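Local coordinates for MMACHC-like protein (Caenorhabditis elegans, PDB 5UJC), which binds cobalamin and, with a flavin or glutathione, probably removes its cyano or alkyl upper ligand during intracellular vitamin B12 processing, at residues Gly24-Met29 with His177-Gly182. Sequence-based numbering, arbitrary orientation.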
ATOM      1  N   GLY A  24      11.055  -4.938   3.320  1.00 14.97           N
ATOM      2  CA  GLY A  24      10.196  -3.843   2.997  1.00 11.43           C
ATOM      3  C   GLY A  24       8.715  -4.054   3.128  1.00  8.97           C
ATOM      4  O   GLY A  24       7.958  -3.343   2.489  1.00  9.58           O
ATOM      5  N   PHE A  25       8.292  -4.906   4.075  1.00  9.26           N
ATOM      6  CA  PHE A  25       6.854  -5.065   4.367  1.00  8.90           C
ATOM      7  C   PHE A  25       6.541  -4.816   5.822  1.00  9.73           C
ATOM      8  O   PHE A  25       7.363  -5.116   6.696  1.00 12.06           O
ATOM      9  CB  PHE A  25       6.408  -6.487   4.004  1.00 10.91           C
ATOM     10  CG  PHE A  25       6.557  -6.814   2.543  1.00 11.48           C
ATOM     11  CD1 PHE A  25       5.584  -6.423   1.634  1.00 11.81           C
ATOM     12  CD2 PHE A  25       7.683  -7.501   2.068  1.00 11.81           C
ATOM     13  CE1 PHE A  25       5.720  -6.721   0.282  1.00 13.43           C
ATOM     14  CE2 PHE A  25       7.817  -7.789   0.733  1.00 15.03           C
ATOM     15  CZ  PHE A  25       6.836  -7.408  -0.165  1.00 14.27           C
ATOM     16  N   GLU A  26       5.319  -4.345   6.084  1.00  9.59           N
ATOM     17  CA  GLU A  26       4.763  -4.255   7.439  1.00  9.98           C
ATOM     18  C   GLU A  26       3.367  -4.837   7.408  1.00  9.71           C
ATOM     19  O   GLU A  26       2.670  -4.689   6.407  1.00 12.29           O
ATOM     20  CB  GLU A  26       4.568  -2.784   7.858  1.00 15.98           C
ATOM     21  CG  GLU A  26       5.770  -1.980   8.101  1.00 17.51           C
ATOM     22  CD  GLU A  26       5.420  -0.597   8.717  1.00 15.12           C
ATOM     23  OE1 GLU A  26       4.183  -0.157   8.767  1.00 13.01           O
ATOM     24  OE2 GLU A  26       6.345   0.061   9.158  1.00 18.31           O
ATOM     25  N   SER A  27       2.913  -5.379   8.539  1.00  9.32           N
ATOM     26  CA  SER A  27       1.521  -5.784   8.672  1.00 10.06           C
ATOM     27  C   SER A  27       0.885  -5.180   9.895  1.00  8.98           C
ATOM     28  O   SER A  27       1.551  -4.952  10.923  1.00 11.50           O
ATOM     29  CB  SER A  27       1.358  -7.309   8.659  1.00 12.18           C
ATOM     30  OG  SER A  27       1.741  -7.892   9.862  1.00 16.26           O
ATOM     31  N   HIS A  28      -0.431  -4.930   9.780  1.00  9.48           N
ATOM     32  CA  HIS A  28      -1.206  -4.301  10.833  1.00  9.49           C
ATOM     33  C   HIS A  28      -2.566  -5.004  10.947  1.00  9.76           C
ATOM     34  O   HIS A  28      -3.279  -5.156   9.953  1.00 10.91           O
ATOM     35  CB  HIS A  28      -1.436  -2.823  10.503  1.00 10.21           C
ATOM     36  CG  HIS A  28      -0.174  -2.053  10.327  1.00 11.08           C
ATOM     37  ND1 HIS A  28       0.355  -1.274  11.313  1.00 13.27           N
ATOM     38  CD2 HIS A  28       0.673  -1.959   9.276  1.00 10.89           C
ATOM     39  CE1 HIS A  28       1.471  -0.714  10.876  1.00 14.08           C
ATOM     40  NE2 HIS A  28       1.700  -1.145   9.654  1.00 13.29           N
ATOM     41  N   MET A  29      -2.923  -5.425  12.154  1.00 10.58           N
ATOM     42  CA  MET A  29      -4.148  -6.160  12.386  1.00 11.06           C
ATOM     43  C   MET A  29      -5.321  -5.204  12.582  1.00 10.08           C
ATOM     44  O   MET A  29      -5.179  -4.139  13.213  1.00 11.59           O
ATOM     45  CB  MET A  29      -3.986  -7.078  13.592  1.00 12.78           C
ATOM     46  CG  MET A  29      -5.104  -8.098  13.736  1.00 14.29           C
ATOM     47  SD  MET A  29      -4.795  -9.420  14.884  1.00 21.66           S
ATOM     48  CE  MET A  29      -4.849  -8.580  16.406  1.00 25.48           C
ATOM     49  N   HIS A 177       2.372   7.928   6.806  1.00  9.17           N
ATOM     50  CA  HIS A 177       2.899   6.941   7.727  1.00  8.99           C
ATOM     51  C   HIS A 177       3.840   7.625   8.738  1.00  9.46           C
ATOM     52  O   HIS A 177       4.562   8.548   8.381  1.00  9.63           O
ATOM     53  CB  HIS A 177       3.645   5.905   6.888  1.00  9.00           C
ATOM     54  CG  HIS A 177       4.085   4.685   7.634  1.00 10.17           C
ATOM     55  ND1 HIS A 177       5.142   4.678   8.511  1.00 10.05           N
ATOM     56  CD2 HIS A 177       3.625   3.415   7.590  1.00 10.60           C
ATOM     57  CE1 HIS A 177       5.295   3.459   9.005  1.00 10.51           C
ATOM     58  NE2 HIS A 177       4.388   2.674   8.452  1.00 10.29           N
ATOM     59  N   PRO A 178       3.842   7.159   9.990  1.00 10.22           N
ATOM     60  CA  PRO A 178       4.643   7.841  11.021  1.00 11.56           C
ATOM     61  C   PRO A 178       6.171   7.747  10.844  1.00 12.28           C
ATOM     62  O   PRO A 178       6.925   8.546  11.440  1.00 16.27           O
ATOM     63  CB  PRO A 178       4.197   7.153  12.317  1.00 13.67           C
ATOM     64  CG  PRO A 178       3.650   5.853  11.907  1.00 13.87           C
ATOM     65  CD  PRO A 178       3.029   6.077  10.566  1.00 11.35           C
ATOM     66  N   ILE A 179       6.629   6.736  10.113  1.00 10.90           N
ATOM     67  CA  ILE A 179       8.056   6.593   9.786  1.00 10.94           C
ATOM     68  C   ILE A 179       8.335   7.116   8.373  1.00 10.12           C
ATOM     69  O   ILE A 179       9.308   7.837   8.155  1.00 12.35           O
ATOM     70  CB  ILE A 179       8.533   5.110   9.867  1.00 12.63           C
ATOM     71  CG1 ILE A 179       8.211   4.482  11.225  1.00 13.37           C
ATOM     72  CG2 ILE A 179      10.009   5.029   9.573  1.00 13.17           C
ATOM     73  CD1 ILE A 179       8.620   3.021  11.340  1.00 19.24           C
ATOM     74  N   TYR A 180       7.481   6.737   7.411  1.00  8.85           N
ATOM     75  CA  TYR A 180       7.796   6.888   5.999  1.00  9.26           C
ATOM     76  C   TYR A 180       7.127   8.074   5.299  1.00  8.39           C
ATOM     77  O   TYR A 180       7.450   8.345   4.153  1.00  9.00           O
ATOM     78  CB  TYR A 180       7.468   5.606   5.242  1.00  9.54           C
ATOM     79  CG  TYR A 180       8.166   4.403   5.822  1.00  9.36           C
ATOM     80  CD1 TYR A 180       9.534   4.287   5.783  1.00  9.75           C
ATOM     81  CD2 TYR A 180       7.451   3.413   6.474  1.00 10.49           C
ATOM     82  CE1 TYR A 180      10.192   3.213   6.371  1.00 10.98           C
ATOM     83  CE2 TYR A 180       8.091   2.361   7.104  1.00 11.46           C
ATOM     84  CZ  TYR A 180       9.472   2.258   7.042  1.00 11.49           C
ATOM     85  OH  TYR A 180      10.135   1.196   7.640  1.00 14.94           O
ATOM     86  N   GLY A 181       6.226   8.806   5.976  1.00  9.07           N
ATOM     87  CA  GLY A 181       5.479   9.873   5.294  1.00  8.73           C
ATOM     88  C   GLY A 181       4.674   9.248   4.172  1.00  8.14           C
ATOM     89  O   GLY A 181       3.857   8.370   4.414  1.00  9.46           O
ATOM     90  N   GLY A 182       4.932   9.689   2.941  1.00  7.86           N
ATOM     91  CA  GLY A 182       4.332   9.093   1.762  1.00  7.95           C
ATOM     92  C   GLY A 182       5.241   8.126   0.997  1.00  7.67           C
ATOM     93  O   GLY A 182       4.892   7.704  -0.115  1.00  8.57           O
TER
HETATM   94  O   HOH W   1       8.810  -0.749   8.784  1.00 19.15           O
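OE1 of E26 is gripped by two histidines at once, H177 NE2 donating across the contact at 2.9 Å and H28 NE2 from the same strand at 2.8 Å. Of these two His-carboxylate hydrogen bonds, that from H177 ties strand 25-31, an outermost strand of the four-stranded antiparallel sheet, to the loop after strand 174-176, while that from H28 stays within the strand and steadies the carboxylate. H177 comes in on the syn side of OE1 and H28 on the anti side, from opposite faces of the carboxylate plane, yet OE1 lies nearly in the plane of both rings. The H177 bond is almost straight, at 173°, with ring and carboxylate planes 49° apart. E26 and H28 both point off the strand toward the loop, and the extended chain of E26 beyond CG (chi2 -171°) carries its carboxylate to the imidazole edge.

The other end of the H177 ring is fixed too: ND1 accepts I179 N at 3.0 Å and, weakly, Y180 N, so NE2 carries the proton given to E26. P178 CD and Y180 CD2 cover opposite faces of this imidazole, each offset toward its rim, and the H177 side chain is about 7 Å from the bound cobalamin. With a glutamine here in place of E26, only one end of the amide could accept, and either the two histidines or the bridging water would probably lose its acceptor. The second carboxylate oxygen, E26 OE2, meets the Y180 ring at its edge, near its plane, 3.5 Å from Y180 CE2. Beyond that edge a water bridges the two side chains, 2.6 Å from Y180 OH and donating to E26 OE2.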